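Local coordinates for protein tyrosine recombinase XerH (Helicobacter pylori, PDB 5JK0) that cuts and rejoins DNA as a site-specific tyrosine recombinase involved in chromosome segregation, at residues R214-F226 with D273-Q286. Sequence-based numbering, arbitrary orientation.
Sequences RSNEALQLKIKDF and DLLFCNQKGSALTQ. With nucleotides of chain G; nucleotides of chain H.
Leu219, on the short helix 215-219, sends its branched end against the backbone of 273-286: CD1 lies 3.4 Å from Leu284 O and also reaches the Thr285-Gln286 peptide, while CD2 meets Leu284 CB, the two leucine side chains crossing at about a right angle. Leu219 O, at the end of this helix, accepts from two waters, weakly from the one that also donates to Leu221 O and accepts from Phe276 N; the other donates to Phe276 O and accepts from Leu284 N at 2.6 Å, so the two waters link backbone groups that do not pair directly here. Farther along, a single bridge between Lys222 and Leu274 joins the two backbones directly: Leu275 N donates to Leu221 O (3.0 Å), giving that oxygen a second partner besides water, and Ile223 N to Asp273 O, nearly straight at 171°. Leu275, its CG turned anti to the backbone N (chi1 -175°), spreads its branches so that CD1 meets Ile223 CG1 and CD2 lies 3.8 Å from Phe226 CE1. The ring of Phe276 has Leu275 CG over the centre of one face and touches Leu204 and Arg200 of helix 198-211.

The Asp273 end is looser and nearer solvent, with Lys224 exposed. The Asp273 side chain crosses the aliphatic stems of Lys222 and Lys224 obliquely, with OD2 3.4 Å from Lys224 CG, yet Lys224 NZ stays 4.5 Å from OD2, beyond a salt bridge.

Both segments also grip DNA. Asn216 N donates to OP1 of DT22 of chain G at 2.9 Å, beside the predicted catalytic Arg214, and Thr285 OG1 donates to OP2 of DT5 of chain H. Packing, waters and two backbone hydrogen bonds thus tie a DNA-contacting loop to the helix beginning just after the first active-site arginine, and to the turn following it, within a tyrosine recombinase catalytic domain.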
loop_
_atom_site.group_PDB
_atom_site.type_symbol
_atom_site.label_atom_id
_atom_site.label_comp_id
_atom_site.label_asym_id
_atom_site.label_seq_id
_atom_site.Cartn_x
_atom_site.Cartn_y
_atom_site.Cartn_z
ATOM N N ARG D 214 -2.658 15.159 27.774
ATOM C CA ARG D 214 -1.733 14.040 27.929
ATOM C C ARG D 214 -1.247 13.914 29.369
ATOM O O ARG D 214 -1.410 14.833 30.173
ATOM C CB ARG D 214 -0.540 14.193 26.983
ATOM C CG ARG D 214 -0.891 14.057 25.509
ATOM C CD ARG D 214 0.343 14.157 24.620
ATOM N NE ARG D 214 0.928 15.495 24.625
ATOM C CZ ARG D 214 1.987 15.850 25.346
ATOM N NH1 ARG D 214 2.588 14.963 26.129
ATOM N NH2 ARG D 214 2.447 17.093 25.283
ATOM N N SER D 215 -0.651 12.767 29.684
ATOM C CA SER D 215 -0.173 12.479 31.032
ATOM C C SER D 215 0.837 13.512 31.522
ATOM O O SER D 215 0.691 14.064 32.611
ATOM C CB SER D 215 0.452 11.083 31.090
ATOM O OG SER D 215 -0.494 10.082 30.759
ATOM N N ASN D 216 1.858 13.771 30.712
ATOM C CA ASN D 216 2.916 14.697 31.098
ATOM C C ASN D 216 2.417 16.135 31.212
ATOM O O ASN D 216 2.961 16.928 31.983
ATOM C CB ASN D 216 4.076 14.625 30.104
ATOM C CG ASN D 216 5.267 15.454 30.542
ATOM O OD1 ASN D 216 5.997 15.078 31.460
ATOM N ND2 ASN D 216 5.471 16.590 29.886
ATOM N N GLU D 217 1.384 16.467 30.444
ATOM C CA GLU D 217 0.785 17.796 30.504
ATOM C C GLU D 217 0.121 18.040 31.856
ATOM O O GLU D 217 0.215 19.132 32.416
ATOM C CB GLU D 217 -0.234 17.982 29.377
ATOM C CG GLU D 217 0.378 18.032 27.986
ATOM C CD GLU D 217 -0.657 18.260 26.902
ATOM O OE1 GLU D 217 -1.760 17.682 26.996
ATOM O OE2 GLU D 217 -0.369 19.025 25.957
ATOM N N ALA D 218 -0.547 17.016 32.377
ATOM C CA ALA D 218 -1.218 17.122 33.668
ATOM C C ALA D 218 -0.215 17.123 34.816
ATOM O O ALA D 218 -0.412 17.799 35.825
ATOM C CB ALA D 218 -2.217 15.986 33.839
ATOM N N LEU D 219 0.864 16.364 34.650
ATOM C CA LEU D 219 1.874 16.226 35.692
ATOM C C LEU D 219 2.750 17.473 35.821
ATOM O O LEU D 219 3.399 17.679 36.845
ATOM C CB LEU D 219 2.752 15.002 35.421
ATOM C CG LEU D 219 2.059 13.638 35.487
ATOM C CD1 LEU D 219 3.012 12.531 35.064
ATOM C CD2 LEU D 219 1.520 13.382 36.884
ATOM N N GLN D 220 2.765 18.298 34.779
ATOM C CA GLN D 220 3.598 19.498 34.771
ATOM C C GLN D 220 2.783 20.779 34.941
ATOM O O GLN D 220 3.300 21.880 34.751
ATOM C CB GLN D 220 4.413 19.569 33.478
ATOM C CG GLN D 220 5.601 18.626 33.448
ATOM C CD GLN D 220 6.657 18.994 34.475
ATOM O OE1 GLN D 220 7.079 20.148 34.563
ATOM N NE2 GLN D 220 7.083 18.014 35.264
ATOM N N LEU D 221 1.511 20.632 35.300
ATOM C CA LEU D 221 0.645 21.785 35.525
ATOM C C LEU D 221 1.137 22.629 36.693
ATOM O O LEU D 221 1.601 22.099 37.703
ATOM C CB LEU D 221 -0.796 21.337 35.780
ATOM C CG LEU D 221 -1.586 20.828 34.574
ATOM C CD1 LEU D 221 -3.009 20.482 34.981
ATOM C CD2 LEU D 221 -1.580 21.861 33.458
ATOM N N LYS D 222 1.035 23.945 36.548
ATOM C CA LYS D 222 1.446 24.860 37.603
ATOM C C LYS D 222 0.291 25.763 38.022
ATOM O O LYS D 222 -0.585 26.080 37.217
ATOM C CB LYS D 222 2.648 25.691 37.149
ATOM C CG LYS D 222 3.918 24.870 36.978
ATOM C CD LYS D 222 5.084 25.723 36.510
ATOM C CE LYS D 222 6.370 24.910 36.462
ATOM N NZ LYS D 222 6.235 23.700 35.604
ATOM N N ILE D 223 0.301 26.166 39.289
ATOM C CA ILE D 223 -0.801 26.914 39.889
ATOM C C ILE D 223 -1.092 28.233 39.175
ATOM O O ILE D 223 -2.251 28.622 39.020
ATOM C CB ILE D 223 -0.516 27.203 41.379
ATOM C CG1 ILE D 223 -0.164 25.908 42.114
ATOM C CG2 ILE D 223 -1.706 27.885 42.038
ATOM C CD1 ILE D 223 0.168 26.104 43.577
ATOM N N LYS D 224 -0.041 28.908 38.722
ATOM C CA LYS D 224 -0.186 30.218 38.094
ATOM C C LYS D 224 -0.867 30.147 36.726
ATOM O O LYS D 224 -1.280 31.169 36.180
ATOM C CB LYS D 224 1.181 30.892 37.952
ATOM C CG LYS D 224 2.148 30.152 37.045
ATOM C CD LYS D 224 3.447 30.921 36.870
ATOM C CE LYS D 224 4.391 30.196 35.925
ATOM N NZ LYS D 224 5.656 30.953 35.716
ATOM N N ASP D 225 -0.985 28.941 36.177
ATOM C CA ASP D 225 -1.588 28.759 34.859
ATOM C C ASP D 225 -3.084 28.469 34.946
ATOM O O ASP D 225 -3.711 28.103 33.951
ATOM C CB ASP D 225 -0.878 27.635 34.103
ATOM C CG ASP D 225 0.562 27.974 33.774
ATOM O OD1 ASP D 225 0.871 29.175 33.621
ATOM O OD2 ASP D 225 1.387 27.043 33.666
ATOM N N PHE D 226 -3.650 28.634 36.137
ATOM C CA PHE D 226 -5.082 28.445 36.344
ATOM C C PHE D 226 -5.800 29.781 36.504
ATOM O O PHE D 226 -5.432 30.593 37.352
ATOM C CB PHE D 226 -5.338 27.572 37.576
ATOM C CG PHE D 226 -5.167 26.101 37.327
ATOM C CD1 PHE D 226 -3.905 25.533 37.284
ATOM C CD2 PHE D 226 -6.271 25.285 37.151
ATOM C CE1 PHE D 226 -3.749 24.176 37.062
ATOM C CE2 PHE D 226 -6.122 23.930 36.929
ATOM C CZ PHE D 226 -4.859 23.374 36.883
ATOM N N ASP D 273 5.912 26.218 42.295
ATOM C CA ASP D 273 4.467 26.358 42.146
ATOM C C ASP D 273 3.865 25.193 41.366
ATOM O O ASP D 273 2.792 25.316 40.777
ATOM C CB ASP D 273 4.127 27.681 41.456
ATOM C CG ASP D 273 4.769 27.806 40.088
ATOM O OD1 ASP D 273 5.830 27.185 39.870
ATOM O OD2 ASP D 273 4.214 28.527 39.233
ATOM N N LEU D 274 4.566 24.064 41.366
ATOM C CA LEU D 274 4.069 22.850 40.731
ATOM C C LEU D 274 2.828 22.355 41.470
ATOM O O LEU D 274 2.843 22.218 42.692
ATOM C CB LEU D 274 5.155 21.773 40.715
ATOM C CG LEU D 274 4.915 20.539 39.847
ATOM C CD1 LEU D 274 4.795 20.928 38.379
ATOM C CD2 LEU D 274 6.038 19.535 40.046
ATOM N N LEU D 275 1.754 22.097 40.729
ATOM C CA LEU D 275 0.480 21.730 41.340
ATOM C C LEU D 275 0.526 20.348 41.985
ATOM O O LEU D 275 0.260 20.203 43.178
ATOM C CB LEU D 275 -0.647 21.783 40.304
ATOM C CG LEU D 275 -2.053 21.523 40.848
ATOM C CD1 LEU D 275 -2.376 22.489 41.976
ATOM C CD2 LEU D 275 -3.087 21.630 39.741
ATOM N N PHE D 276 0.860 19.334 41.192
ATOM C CA PHE D 276 0.949 17.971 41.701
ATOM C C PHE D 276 2.395 17.609 42.025
ATOM O O PHE D 276 3.307 17.907 41.253
ATOM C CB PHE D 276 0.368 16.981 40.690
ATOM C CG PHE D 276 -1.053 17.278 40.300
ATOM C CD1 PHE D 276 -2.100 16.951 41.146
ATOM C CD2 PHE D 276 -1.341 17.879 39.086
ATOM C CE1 PHE D 276 -3.408 17.224 40.790
ATOM C CE2 PHE D 276 -2.647 18.153 38.725
ATOM C CZ PHE D 276 -3.682 17.825 39.578
ATOM N N CYS D 277 2.602 16.965 43.168
ATOM C CA CYS D 277 3.944 16.594 43.595
ATOM C C CYS D 277 3.941 15.332 44.450
ATOM O O CYS D 277 2.927 14.978 45.051
ATOM C CB CYS D 277 4.592 17.742 44.371
ATOM S SG CYS D 277 3.749 18.170 45.914
ATOM N N ASN D 278 5.085 14.656 44.497
ATOM C CA ASN D 278 5.247 13.493 45.359
ATOM C C ASN D 278 5.517 13.916 46.799
ATOM O O ASN D 278 5.414 15.095 47.134
ATOM C CB ASN D 278 6.372 12.588 44.843
ATOM C CG ASN D 278 7.667 13.342 44.585
ATOM O OD1 ASN D 278 7.966 14.341 45.241
ATOM N ND2 ASN D 278 8.443 12.864 43.619
ATOM N N GLN D 279 5.869 12.954 47.645
ATOM C CA GLN D 279 6.124 13.237 49.053
ATOM C C GLN D 279 7.421 14.018 49.236
ATOM O O GLN D 279 7.613 14.692 50.249
ATOM C CB GLN D 279 6.174 11.937 49.858
ATOM C CG GLN D 279 4.962 11.039 49.663
ATOM C CD GLN D 279 3.660 11.717 50.051
ATOM O OE1 GLN D 279 3.617 12.519 50.984
ATOM N NE2 GLN D 279 2.591 11.398 49.331
ATOM N N LYS D 280 8.307 13.925 48.249
ATOM C CA LYS D 280 9.593 14.609 48.303
ATOM C C LYS D 280 9.502 16.031 47.748
ATOM O O LYS D 280 10.415 16.834 47.930
ATOM C CB LYS D 280 10.653 13.811 47.540
ATOM N N GLY D 281 8.400 16.337 47.068
ATOM C CA GLY D 281 8.161 17.681 46.570
ATOM C C GLY D 281 8.301 17.824 45.065
ATOM O O GLY D 281 7.807 18.786 44.475
ATOM N N SER D 282 8.984 16.865 44.449
ATOM C CA SER D 282 9.198 16.864 43.005
ATOM C C SER D 282 7.988 16.306 42.257
ATOM O O SER D 282 7.020 15.868 42.875
ATOM C CB SER D 282 10.454 16.062 42.664
ATOM O OG SER D 282 10.613 14.976 43.558
ATOM N N ALA D 283 8.052 16.317 40.929
ATOM C CA ALA D 283 6.917 15.922 40.096
ATOM C C ALA D 283 6.611 14.426 40.154
ATOM O O ALA D 283 7.509 13.601 40.323
ATOM C CB ALA D 283 7.162 16.342 38.653
ATOM N N LEU D 284 5.332 14.088 40.009
ATOM C CA LEU D 284 4.906 12.697 39.903
ATOM C C LEU D 284 5.247 12.142 38.526
ATOM O O LEU D 284 5.326 12.889 37.551
ATOM C CB LEU D 284 3.405 12.566 40.162
ATOM C CG LEU D 284 2.920 12.833 41.588
ATOM C CD1 LEU D 284 1.401 12.814 41.648
ATOM C CD2 LEU D 284 3.509 11.805 42.543
ATOM N N THR D 285 5.441 10.831 38.446
ATOM C CA THR D 285 5.767 10.192 37.178
ATOM C C THR D 285 4.534 9.572 36.530
ATOM O O THR D 285 3.508 9.373 37.182
ATOM C CB THR D 285 6.841 9.099 37.352
ATOM O OG1 THR D 285 6.389 8.124 38.300
ATOM C CG2 THR D 285 8.147 9.709 37.839
ATOM N N GLN D 286 4.648 9.275 35.240
ATOM C CA GLN D 286 3.584 8.612 34.497
ATOM C C GLN D 286 3.296 7.230 35.081
ATOM O O GLN D 286 2.156 6.761 35.061
ATOM C CB GLN D 286 3.962 8.508 33.015
ATOM C CG GLN D 286 3.061 7.612 32.174
ATOM C CD GLN D 286 3.520 6.164 32.164
ATOM O OE1 GLN D 286 4.628 5.848 32.597
ATOM N NE2 GLN D 286 2.663 5.275 31.675
ATOM P P DT G 22 3.463 11.541 27.723
ATOM O OP1 DT G 22 2.359 12.405 28.195
ATOM O OP2 DT G 22 4.756 11.539 28.442
ATOM O "O5'" DT G 22 2.937 10.031 27.657
ATOM C "C5'" DT G 22 1.779 9.719 26.897
ATOM C "C4'" DT G 22 1.601 8.217 26.766
ATOM O "O4'" DT G 22 2.801 7.630 26.199
ATOM C "C3'" DT G 22 1.332 7.472 28.078
ATOM O "O3'" DT G 22 0.208 6.612 27.915
ATOM C "C2'" DT G 22 2.624 6.688 28.322
ATOM C "C1'" DT G 22 3.126 6.459 26.907
ATOM N N1 DT G 22 4.599 6.257 26.828
ATOM C C2 DT G 22 5.095 5.087 26.303
ATOM O O2 DT G 22 4.386 4.187 25.890
ATOM N N3 DT G 22 6.462 5.004 26.279
ATOM C C4 DT G 22 7.363 5.958 26.719
ATOM O O4 DT G 22 8.577 5.793 26.655
ATOM C C5 DT G 22 6.776 7.160 27.259
ATOM C C7 DT G 22 7.653 8.266 27.769
ATOM C C6 DT G 22 5.439 7.249 27.290
ATOM P P DG H 4 3.890 9.324 46.552
ATOM O OP1 DG H 4 5.104 10.169 46.534
ATOM O OP2 DG H 4 2.570 9.944 46.803
ATOM O "O5'" DG H 4 3.795 8.505 45.177
ATOM C "C5'" DG H 4 4.801 8.647 44.174
ATOM C "C4'" DG H 4 6.050 7.857 44.529
ATOM O "O4'" DG H 4 5.680 6.536 44.977
ATOM C "C3'" DG H 4 7.000 7.610 43.374
ATOM O "O3'" DG H 4 7.866 8.725 43.204
ATOM C "C2'" DG H 4 7.768 6.373 43.838
ATOM C "C1'" DG H 4 6.741 5.635 44.711
ATOM N N9 DG H 4 6.191 4.430 44.092
ATOM C C8 DG H 4 4.863 4.135 43.895
ATOM N N7 DG H 4 4.665 2.980 43.322
ATOM C C5 DG H 4 5.943 2.473 43.126
ATOM C C6 DG H 4 6.360 1.251 42.544
ATOM O O6 DG H 4 5.657 0.347 42.071
ATOM N N1 DG H 4 7.748 1.128 42.541
ATOM C C2 DG H 4 8.621 2.066 43.036
ATOM N N2 DG H 4 9.926 1.770 42.943
ATOM N N3 DG H 4 8.244 3.215 43.585
ATOM C C4 DG H 4 6.895 3.352 43.596
ATOM P P DT H 5 8.320 9.170 41.729
ATOM O OP1 DT H 5 8.993 10.483 41.841
ATOM O OP2 DT H 5 7.142 9.020 40.847
ATOM O "O5'" DT H 5 9.401 8.067 41.304
ATOM C "C5'" DT H 5 10.628 7.959 42.021
ATOM C "C4'" DT H 5 11.479 6.819 41.482
ATOM O "O4'" DT H 5 10.714 5.584 41.511
ATOM C "C3'" DT H 5 11.966 6.989 40.041
ATOM O "O3'" DT H 5 13.335 6.603 39.940
ATOM C "C2'" DT H 5 11.057 6.051 39.249
ATOM C "C1'" DT H 5 10.805 4.945 40.259
ATOM N N1 DT H 5 9.536 4.196 40.019
ATOM C C2 DT H 5 9.590 2.934 39.472
ATOM O O2 DT H 5 10.633 2.383 39.167
ATOM N N3 DT H 5 8.372 2.335 39.293
ATOM C C4 DT H 5 7.129 2.859 39.601
ATOM O O4 DT H 5 6.088 2.242 39.402
ATOM C C5 DT H 5 7.143 4.186 40.170
ATOM C C7 DT H 5 5.856 4.860 40.542
ATOM C C6 DT H 5 8.331 4.783 40.349
HETATM O O HOH W 1 1.712 19.465 38.445
HETATM O O HOH W 2 3.741 15.982 39.150
#